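Local coordinates for periplasmic divalent cation tolerance protein CutA (Pyrococcus horikoshii, PDB 1UKU), which contributes to heavy-metal resistance as a homotrimer that binds copper between trimers, which probably promotes further oligomerization, at residues E15-T20 with K70-Y75; L26-N31 with L93-E98; E34-Y39 with I45-E50. All coordinates share one frame; numbering follows the deposited sequence.

Interaction 1: residues E15-T20 with K70-Y75; sequences EKVVKT and KELHPY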
loop_
_atom_site.group_PDB
_atom_site.type_symbol
_atom_site.label_atom_id
_atom_site.label_comp_id
_atom_site.label_asym_id
_atom_site.label_seq_id
_atom_site.Cartn_x
_atom_site.Cartn_y
_atom_site.Cartn_z
ATOM N N GLU A 15 2.891 -11.256 13.862
ATOM C CA GLU A 15 2.184 -10.795 15.058
ATOM C C GLU A 15 3.145 -10.614 16.228
ATOM O O GLU A 15 3.024 -9.638 16.965
ATOM C CB GLU A 15 1.075 -11.790 15.444
ATOM C CG GLU A 15 -0.137 -11.706 14.535
ATOM C CD GLU A 15 -1.331 -12.459 15.064
ATOM O OE1 GLU A 15 -2.185 -12.835 14.228
ATOM O OE2 GLU A 15 -1.444 -12.594 16.293
ATOM N N LYS A 16 4.116 -11.519 16.397
ATOM C CA LYS A 16 5.072 -11.406 17.495
ATOM C C LYS A 16 5.851 -10.105 17.377
ATOM O O LYS A 16 5.988 -9.346 18.330
ATOM C CB LYS A 16 6.055 -12.567 17.475
ATOM C CG LYS A 16 7.073 -12.527 18.613
ATOM C CD LYS A 16 7.888 -13.814 18.602
ATOM C CE LYS A 16 9.230 -13.659 19.275
ATOM N NZ LYS A 16 10.033 -14.904 19.115
ATOM N N VAL A 17 6.346 -9.834 16.171
ATOM C CA VAL A 17 7.168 -8.653 15.935
ATOM C C VAL A 17 6.330 -7.401 16.116
ATOM O O VAL A 17 6.723 -6.495 16.812
ATOM C CB VAL A 17 7.873 -8.720 14.573
ATOM C CG1 VAL A 17 8.595 -7.400 14.258
ATOM C CG2 VAL A 17 8.874 -9.886 14.568
ATOM N N VAL A 18 5.134 -7.370 15.543
ATOM C CA VAL A 18 4.280 -6.182 15.650
ATOM C C VAL A 18 3.852 -5.903 17.081
ATOM O O VAL A 18 3.859 -4.737 17.528
ATOM C CB VAL A 18 3.064 -6.299 14.723
ATOM C CG1 VAL A 18 1.910 -5.389 15.115
ATOM C CG2 VAL A 18 3.518 -6.067 13.285
ATOM N N LYS A 19 3.521 -6.955 17.805
ATOM C CA LYS A 19 3.124 -6.773 19.202
ATOM C C LYS A 19 4.339 -6.279 20.036
ATOM O O LYS A 19 4.166 -5.427 20.903
ATOM C CB LYS A 19 2.506 -8.045 19.799
ATOM C CG LYS A 19 1.160 -8.408 19.215
ATOM C CD LYS A 19 0.525 -9.640 19.850
ATOM C CE LYS A 19 -0.810 -9.958 19.201
ATOM N NZ LYS A 19 -1.452 -11.158 19.813
ATOM N N THR A 20 5.551 -6.769 19.769
ATOM C CA THR A 20 6.762 -6.253 20.445
ATOM C C THR A 20 6.961 -4.765 20.133
ATOM O O THR A 20 7.310 -3.983 21.004
ATOM C CB THR A 20 7.984 -7.046 20.010
ATOM O OG1 THR A 20 7.791 -8.428 20.369
ATOM C CG2 THR A 20 9.203 -6.581 20.721
ATOM N N LYS A 70 15.171 -4.705 12.288
ATOM C CA LYS A 70 16.314 -5.526 11.874
ATOM C C LYS A 70 16.596 -6.581 12.933
ATOM O O LYS A 70 16.879 -7.721 12.618
ATOM C CB LYS A 70 17.558 -4.660 11.638
ATOM C CG LYS A 70 17.508 -3.834 10.380
ATOM C CD LYS A 70 18.531 -2.719 10.387
ATOM C CE LYS A 70 19.925 -3.223 10.214
ATOM N NZ LYS A 70 20.852 -2.049 10.247
ATOM N N GLU A 71 16.525 -6.165 14.191
ATOM C CA GLU A 71 16.831 -7.029 15.321
ATOM C C GLU A 71 15.765 -8.084 15.583
ATOM O O GLU A 71 16.043 -9.123 16.199
ATOM C CB GLU A 71 17.025 -6.196 16.578
ATOM C CG GLU A 71 18.307 -5.400 16.563
ATOM C CD GLU A 71 18.334 -4.347 17.637
ATOM O OE1 GLU A 71 17.396 -4.251 18.438
ATOM O OE2 GLU A 71 19.342 -3.602 17.681
ATOM N N LEU A 72 14.536 -7.844 15.142
ATOM C CA LEU A 72 13.437 -8.781 15.405
ATOM C C LEU A 72 13.048 -9.656 14.203
ATOM O O LEU A 72 12.320 -10.645 14.360
ATOM C CB LEU A 72 12.196 -8.022 15.869
ATOM C CG LEU A 72 12.355 -7.366 17.233
ATOM C CD1 LEU A 72 11.175 -6.430 17.497
ATOM C CD2 LEU A 72 12.433 -8.397 18.334
ATOM N N HIS A 73 13.555 -9.323 13.037
ATOM C CA HIS A 73 12.981 -9.880 11.805
ATOM C C HIS A 73 13.457 -11.303 11.564
ATOM O O HIS A 73 14.645 -11.591 11.728
ATOM C CB HIS A 73 13.351 -9.031 10.593
ATOM C CG HIS A 73 12.317 -9.080 9.512
ATOM N ND1 HIS A 73 12.052 -10.215 8.783
ATOM C CD2 HIS A 73 11.454 -8.133 9.085
ATOM C CE1 HIS A 73 11.042 -9.968 7.958
ATOM N NE2 HIS A 73 10.662 -8.707 8.130
ATOM N N PRO A 74 12.552 -12.195 11.153
ATOM C CA PRO A 74 12.976 -13.552 10.756
ATOM C C PRO A 74 13.817 -13.651 9.487
ATOM O O PRO A 74 14.492 -14.674 9.290
ATOM C CB PRO A 74 11.662 -14.314 10.588
ATOM C CG PRO A 74 10.592 -13.297 10.513
ATOM C CD PRO A 74 11.082 -12.052 11.181
ATOM N N TYR A 75 13.784 -12.641 8.628
ATOM C CA TYR A 75 14.611 -12.633 7.445
ATOM C C TYR A 75 15.991 -12.025 7.700
ATOM O O TYR A 75 16.087 -11.000 8.347
ATOM C CB TYR A 75 13.927 -11.863 6.307
ATOM C CG TYR A 75 12.670 -12.519 5.758
ATOM C CD1 TYR A 75 12.405 -13.876 5.929
ATOM C CD2 TYR A 75 11.747 -11.769 5.075
ATOM C CE1 TYR A 75 11.289 -14.462 5.378
ATOM C CE2 TYR A 75 10.612 -12.327 4.540
ATOM C CZ TYR A 75 10.367 -13.664 4.685
ATOM O OH TYR A 75 9.193 -14.173 4.143
#

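Interaction 2: residues L26-N31 with L93-E98; sequences LIACAN and LKWLIE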
loop_
_atom_site.group_PDB
_atom_site.type_symbol
_atom_site.label_atom_id
_atom_site.label_comp_id
_atom_site.label_asym_id
_atom_site.label_seq_id
_atom_site.Cartn_x
_atom_site.Cartn_y
_atom_site.Cartn_z
ATOM N N LEU A 26 6.976 1.897 19.594
ATOM C CA LEU A 26 7.669 2.346 18.397
ATOM C C LEU A 26 6.751 2.566 17.207
ATOM O O LEU A 26 7.165 3.209 16.248
ATOM C CB LEU A 26 8.804 1.406 18.004
ATOM C CG LEU A 26 9.963 1.449 18.995
ATOM C CD1 LEU A 26 10.943 0.331 18.680
ATOM C CD2 LEU A 26 10.656 2.801 18.953
ATOM N N ILE A 27 5.561 1.978 17.280
ATOM C CA ILE A 27 4.504 2.153 16.272
ATOM C C ILE A 27 3.201 2.388 16.989
ATOM O O ILE A 27 3.035 1.919 18.101
ATOM C CB ILE A 27 4.383 0.943 15.284
ATOM C CG1 ILE A 27 3.900 -0.336 15.964
ATOM C CG2 ILE A 27 5.702 0.732 14.560
ATOM C CD1 ILE A 27 3.725 -1.504 14.985
ATOM N N ALA A 28 2.283 3.089 16.322
ATOM C CA ALA A 28 0.937 3.261 16.847
ATOM C C ALA A 28 -0.022 2.170 16.403
ATOM O O ALA A 28 -0.999 1.878 17.085
ATOM C CB ALA A 28 0.376 4.598 16.447
ATOM N N CYS A 29 0.236 1.599 15.234
ATOM C CA CYS A 29 -0.627 0.542 14.741
ATOM C C CYS A 29 0.003 -0.159 13.571
ATOM O O CYS A 29 0.960 0.318 12.961
ATOM C CB CYS A 29 -1.961 1.111 14.371
ATOM S SG CYS A 29 -1.817 2.197 13.064
ATOM N N ALA A 30 -0.518 -1.355 13.313
ATOM C CA ALA A 30 -0.112 -2.217 12.218
ATOM C C ALA A 30 -1.354 -2.777 11.513
ATOM O O ALA A 30 -2.361 -3.034 12.156
ATOM C CB ALA A 30 0.744 -3.301 12.715
ATOM N N ASN A 31 -1.283 -2.898 10.190
ATOM C CA ASN A 31 -2.295 -3.574 9.395
ATOM C C ASN A 31 -1.580 -4.748 8.686
ATOM O O ASN A 31 -0.619 -4.533 7.954
ATOM C CB ASN A 31 -2.877 -2.647 8.333
ATOM C CG ASN A 31 -3.702 -1.490 8.866
ATOM O OD1 ASN A 31 -4.071 -0.638 8.054
ATOM N ND2 ASN A 31 -4.051 -1.461 10.156
ATOM N N LEU A 93 -3.537 11.985 13.615
ATOM C CA LEU A 93 -2.154 12.296 13.891
ATOM C C LEU A 93 -1.937 12.503 15.384
ATOM O O LEU A 93 -0.984 12.002 15.944
ATOM C CB LEU A 93 -1.707 13.517 13.101
ATOM C CG LEU A 93 -0.240 13.887 13.241
ATOM C CD1 LEU A 93 0.692 12.750 12.802
ATOM C CD2 LEU A 93 -0.063 15.131 12.397
ATOM N N LYS A 94 -2.856 13.201 16.038
ATOM C CA LYS A 94 -2.738 13.435 17.485
ATOM C C LYS A 94 -2.758 12.128 18.271
ATOM O O LYS A 94 -1.968 11.933 19.194
ATOM C CB LYS A 94 -3.846 14.363 17.968
ATOM C CG LYS A 94 -3.740 14.741 19.426
ATOM C CD LYS A 94 -2.400 15.415 19.708
ATOM C CE LYS A 94 -2.408 16.188 21.020
ATOM N NZ LYS A 94 -2.854 17.587 20.800
ATOM N N TRP A 95 -3.648 11.229 17.877
ATOM C CA TRP A 95 -3.731 9.920 18.493
ATOM C C TRP A 95 -2.426 9.144 18.288
ATOM O O TRP A 95 -1.897 8.570 19.197
ATOM C CB TRP A 95 -4.919 9.139 17.896
ATOM C CG TRP A 95 -4.979 7.719 18.362
ATOM C CD1 TRP A 95 -5.480 7.261 19.548
ATOM C CD2 TRP A 95 -4.496 6.571 17.667
ATOM N NE1 TRP A 95 -5.334 5.895 19.637
ATOM C CE2 TRP A 95 -4.748 5.444 18.483
ATOM C CE3 TRP A 95 -3.880 6.372 16.431
ATOM C CZ2 TRP A 95 -4.386 4.163 18.097
ATOM C CZ3 TRP A 95 -3.538 5.082 16.058
ATOM C CH2 TRP A 95 -3.776 4.016 16.879
ATOM N N LEU A 96 -1.906 9.152 17.072
ATOM C CA LEU A 96 -0.680 8.424 16.799
ATOM C C LEU A 96 0.490 8.949 17.636
ATOM O O LEU A 96 1.310 8.172 18.133
ATOM C CB LEU A 96 -0.386 8.508 15.296
ATOM C CG LEU A 96 0.954 7.971 14.789
ATOM C CD1 LEU A 96 0.747 7.395 13.400
ATOM C CD2 LEU A 96 2.050 9.018 14.779
ATOM N N ILE A 97 0.581 10.278 17.781
ATOM C CA ILE A 97 1.632 10.868 18.620
ATOM C C ILE A 97 1.435 10.462 20.094
ATOM O O ILE A 97 2.378 10.093 20.796
ATOM C CB ILE A 97 1.624 12.393 18.449
ATOM C CG1 ILE A 97 2.098 12.767 17.046
ATOM C CG2 ILE A 97 2.507 13.080 19.517
ATOM C CD1 ILE A 97 1.834 14.219 16.666
ATOM N N GLU A 98 0.196 10.489 20.540
ATOM C CA GLU A 98 -0.114 10.114 21.927
ATOM C C GLU A 98 0.294 8.686 22.213
ATOM O O GLU A 98 0.757 8.378 23.312
ATOM C CB GLU A 98 -1.586 10.325 22.230
ATOM C CG GLU A 98 -1.912 11.795 22.356
ATOM C CD GLU A 98 -3.391 12.099 22.359
ATOM O OE1 GLU A 98 -3.716 13.300 22.517
ATOM O OE2 GLU A 98 -4.218 11.165 22.217
#

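Interaction 3: residues E34-Y39 with I45-E50; sequences EHRAFY and IEEDKE. With CU (copper (II) ion), chain B.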
loop_
_atom_site.group_PDB
_atom_site.type_symbol
_atom_site.label_atom_id
_atom_site.label_comp_id
_atom_site.label_asym_id
_atom_site.label_seq_id
_atom_site.Cartn_x
_atom_site.Cartn_y
_atom_site.Cartn_z
ATOM N N GLU A 34 -2.167 -11.104 4.128
ATOM C CA GLU A 34 -1.434 -12.031 3.277
ATOM C C GLU A 34 -1.151 -11.487 1.876
ATOM O O GLU A 34 -1.932 -10.723 1.309
ATOM C CB GLU A 34 -2.216 -13.357 3.198
ATOM C CG GLU A 34 -2.219 -14.128 4.508
ATOM C CD GLU A 34 -3.189 -15.308 4.507
ATOM O OE1 GLU A 34 -3.515 -15.817 5.616
ATOM O OE2 GLU A 34 -3.630 -15.744 3.413
ATOM N N HIS A 35 -0.037 -11.954 1.315
ATOM C CA HIS A 35 0.204 -11.787 -0.115
ATOM C C HIS A 35 1.088 -12.917 -0.594
ATOM O O HIS A 35 1.623 -13.683 0.211
ATOM C CB HIS A 35 0.817 -10.420 -0.453
ATOM C CG HIS A 35 2.187 -10.214 0.112
ATOM N ND1 HIS A 35 2.481 -9.229 1.029
ATOM C CD2 HIS A 35 3.355 -10.851 -0.146
ATOM C CE1 HIS A 35 3.761 -9.321 1.362
ATOM N NE2 HIS A 35 4.322 -10.275 0.641
ATOM N N ARG A 36 1.214 -13.025 -1.901
ATOM C CA ARG A 36 2.144 -13.956 -2.535
ATOM C C ARG A 36 3.281 -13.155 -3.131
ATOM O O ARG A 36 3.086 -12.202 -3.922
ATOM C CB ARG A 36 1.424 -14.776 -3.604
ATOM C CG ARG A 36 0.440 -15.752 -2.959
ATOM C CD ARG A 36 -0.495 -16.383 -3.920
ATOM N NE ARG A 36 -1.147 -17.545 -3.328
ATOM C CZ ARG A 36 -2.258 -17.525 -2.606
ATOM N NH1 ARG A 36 -2.899 -16.386 -2.343
ATOM N NH2 ARG A 36 -2.741 -18.681 -2.136
ATOM N N ALA A 37 4.501 -13.513 -2.760
ATOM C CA ALA A 37 5.698 -12.814 -3.209
ATOM C C ALA A 37 6.394 -13.604 -4.325
ATOM O O ALA A 37 6.463 -14.805 -4.262
ATOM C CB ALA A 37 6.660 -12.599 -2.074
ATOM N N PHE A 38 6.909 -12.902 -5.314
ATOM C CA PHE A 38 7.669 -13.456 -6.406
ATOM C C PHE A 38 8.960 -12.696 -6.531
ATOM O O PHE A 38 8.976 -11.464 -6.511
ATOM C CB PHE A 38 6.891 -13.379 -7.708
ATOM C CG PHE A 38 5.625 -14.163 -7.688
ATOM C CD1 PHE A 38 4.479 -13.642 -7.120
ATOM C CD2 PHE A 38 5.585 -15.427 -8.220
ATOM C CE1 PHE A 38 3.326 -14.373 -7.054
ATOM C CE2 PHE A 38 4.402 -16.174 -8.164
ATOM C CZ PHE A 38 3.285 -15.624 -7.576
ATOM N N TYR A 39 10.074 -13.425 -6.611
ATOM C CA TYR A 39 11.378 -12.783 -6.662
ATOM C C TYR A 39 12.388 -13.814 -7.161
ATOM O O TYR A 39 12.041 -14.959 -7.395
ATOM C CB TYR A 39 11.762 -12.213 -5.298
ATOM C CG TYR A 39 11.691 -13.233 -4.196
ATOM C CD1 TYR A 39 10.535 -13.398 -3.471
ATOM C CD2 TYR A 39 12.777 -14.061 -3.909
ATOM C CE1 TYR A 39 10.445 -14.348 -2.485
ATOM C CE2 TYR A 39 12.702 -15.009 -2.914
ATOM C CZ TYR A 39 11.523 -15.152 -2.224
ATOM O OH TYR A 39 11.429 -16.102 -1.222
ATOM N N ILE A 45 12.866 -18.128 -10.536
ATOM C CA ILE A 45 11.800 -17.332 -9.940
ATOM C C ILE A 45 11.179 -18.158 -8.822
ATOM O O ILE A 45 10.733 -19.289 -9.028
ATOM C CB ILE A 45 10.792 -16.858 -10.987
ATOM C CG1 ILE A 45 11.505 -15.864 -11.910
ATOM C CG2 ILE A 45 9.605 -16.176 -10.292
ATOM C CD1 ILE A 45 10.720 -15.421 -13.136
ATOM N N GLU A 46 11.210 -17.587 -7.637
ATOM C CA GLU A 46 10.730 -18.187 -6.420
ATOM C C GLU A 46 9.434 -17.484 -6.036
ATOM O O GLU A 46 9.285 -16.279 -6.238
ATOM C CB GLU A 46 11.765 -17.981 -5.300
ATOM C CG GLU A 46 11.342 -18.469 -3.914
ATOM C CD GLU A 46 12.520 -18.778 -2.996
ATOM O OE1 GLU A 46 12.727 -18.048 -2.001
ATOM O OE2 GLU A 46 13.249 -19.741 -3.267
ATOM N N GLU A 47 8.509 -18.249 -5.499
ATOM C CA GLU A 47 7.345 -17.704 -4.822
ATOM C C GLU A 47 7.396 -18.078 -3.364
ATOM O O GLU A 47 7.843 -19.167 -2.998
ATOM C CB GLU A 47 6.075 -18.247 -5.441
ATOM C CG GLU A 47 4.770 -17.761 -4.793
ATOM C CD GLU A 47 3.555 -18.443 -5.330
ATOM O OE1 GLU A 47 3.658 -19.420 -6.107
ATOM O OE2 GLU A 47 2.434 -17.992 -4.975
ATOM N N ASP A 48 6.866 -17.191 -2.520
ATOM C CA ASP A 48 6.673 -17.474 -1.104
ATOM C C ASP A 48 5.384 -16.804 -0.641
ATOM O O ASP A 48 5.151 -15.637 -0.976
ATOM C CB ASP A 48 7.858 -16.939 -0.308
ATOM C CG ASP A 48 7.866 -17.404 1.120
ATOM O OD1 ASP A 48 7.285 -18.479 1.410
ATOM O OD2 ASP A 48 8.414 -16.747 2.035
ATOM N N LYS A 49 4.562 -17.504 0.122
ATOM C CA LYS A 49 3.399 -16.914 0.794
ATOM C C LYS A 49 3.882 -16.212 2.044
ATOM O O LYS A 49 4.671 -16.751 2.827
ATOM C CB LYS A 49 2.408 -17.974 1.183
ATOM C CG LYS A 49 1.827 -18.707 0.035
ATOM C CD LYS A 49 0.703 -19.619 0.471
ATOM C CE LYS A 49 -0.520 -18.862 0.971
ATOM N NZ LYS A 49 -1.641 -19.794 1.379
ATOM N N GLU A 50 3.444 -14.976 2.190
ATOM C CA GLU A 50 3.911 -14.095 3.246
ATOM C C GLU A 50 2.760 -13.338 3.893
ATOM O O GLU A 50 1.655 -13.330 3.398
ATOM C CB GLU A 50 4.889 -13.066 2.679
ATOM C CG GLU A 50 6.193 -13.610 2.103
ATOM C CD GLU A 50 7.171 -12.484 1.817
ATOM O OE1 GLU A 50 6.825 -11.478 1.185
ATOM O OE2 GLU A 50 8.342 -12.584 2.243
HETATM CU CU CU B . 6.243 -19.001 2.985
HETATM O O HOH W 1 -3.706 -18.643 2.974
HETATM O O HOH W 2 -2.136 -21.429 -0.688
HETATM O O HOH W 3 10.693 -15.199 1.134
HETATM O O HOH W 4 7.116 -18.020 4.210
#

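Interaction 1: residues E15-T20 with K70-Y75
V17 meets L72 with both of its methyl groups, which bracket one carbon of the leucine: CG1 and CG2 each lie 4.0 Å from L72 CB. With CG1 anti to the backbone N (chi1 173°), the fork opens toward the end of helix 62-72, and CG2 also comes within 3.5 Å of L72 O. The two side chains slide past each other in opposite directions, so the valine grips the base of the leucine and not its tip. A short, branched residue suits this place, where the two backbones approach closely. V18, next along, turns to the far side of its helix.

T20, one turn beyond V17, takes the tip of the same leucine, its CG2 standing 3.8 Å from L72 CD1. Its hydroxyl is turned back to its own helix: OG1 donates to K16 O over 2.9 Å, while T20 N reaches that carbonyl from the opposite face. Threonine therefore satisfies its polar branch internally and presents a methyl to L72.

H73 is where the chain leaves helical geometry. Its ND1 accepts a nearly straight bond from Y75 N (3.0 Å, 168°), close to the ring plane, which helps hold the turn that follows, and the ring stacks on F8. In this ferredoxin-like fold, helices 11-23 and 62-72 lie side by side on one face of the sheet. V17 also touches F8 of strand 2-8, V18 packs on A30, L32 and L55 of strands 29-41 and 44-57, and F38 of the second subunit rests against E15, V18 and K19.

Interaction 2: residues L26-N31 with L93-E98
A28 puts its single methyl into the angle between W95 and L96, two successive residues of helix 90-99. CB stands 3.8 Å from L96 CG and 4.0 Å from W95 CZ3, so the leucine branch point and the rim of the indole share one small knob. Both helix residues have CG anti to the backbone N (chi1 173° for W95, 172° for L96), which sends the two groups out in diverging directions, with the A28 methyl between them.

The far end of the indole does the reaching: CH2 comes within 3.5 Å of A28 O, approached obliquely, and C29 CB lies at the ring edge, 4.2 Å from CH2. A bulky flat residue spans from helix to strand here, whereas alanine lets the backbones close to 5.4 Å between A28 CA and L96 CA. The contact fastens the C-terminal helix, an addition to the ferredoxin-like core of two beta-alpha-beta units, to the chain leading into strand 29-41. That strand is an edge strand within its chain, but C29, A30 and N31 pair antiparallel with a strand of the second subunit. Y39 of that subunit packs on both C29 and W95, and L96 reaches M1 and R58 of its own chain.

Interaction 3: residues E34-Y39 with I45-E50
H35 and E50 are joined three times: by a reciprocal pair of backbone bonds and by a side-chain bond from H35 NE2 to E50 OE1 (2.8 Å, 158°). H35 CG sits between the backbone N and the carbonyl carbon (chi1 65°), which turns NE2 to the E50 carboxylate, met on its anti side and nearly in the imidazole plane. R33 holds ND1 and the hydroxyl of Y75 holds E50 OE2, so these buried polar atoms are engaged.

Further along the antiparallel hairpin, A37 and Y39 exchange backbone bonds with D48 and E46. D48, on the face of H35, A37 and Y39, binds copper through OD1 at 2.0 Å, and its OD2 lies 2.8 Å from water 4, which also binds the copper. K49 belongs to the copper site too, its backbone O 2.7 Å from the metal. Water 3 donates to D48 OD2 and to Y39 OH. Copper occupies an interface between two trimers, and an anionic oxygen ligand suits a divalent cation at this partly exposed place.

On the face of R36, F38, E47 and K49 the contacts are looser. Water 1 links K49 NZ to OE2 of E34, at the segment's end, whose OE1 bonds W11. Like-charged K49 NZ and R36 NH2 share water 2, weakly on the arginine side, and E47 CG sits over the F38 ring in a CH-pi contact.

Strand 44-57 lies between strands 29-41 and 2-8 in the sheet, and H35 reaches across to Y5 and T7 of 2-8. R36 to Y39 pair antiparallel with a strand of the third subunit, whose W11 receives R36 in a cation-pi contact.

Interactions 1 and 2 are small apolar contacts without a hydrogen bond across them, each placing a helix against a neighbouring element; interaction 2 is buried, interaction 1 only partly. They meet where V18 packs on A30, under the sheet. Interaction 3 is larger and polar, a hairpin held by backbone bonds and edged with charges, and it alone carries the metal. Strand 29-41 serves interactions 2 and 3 at places about 29 Å apart between centres, on opposite sides of the chain's centre, and pairs with a different subunit at each. Interaction 1 reaches interaction 3 through Y75, which ties the end of 70-75 to the hairpin.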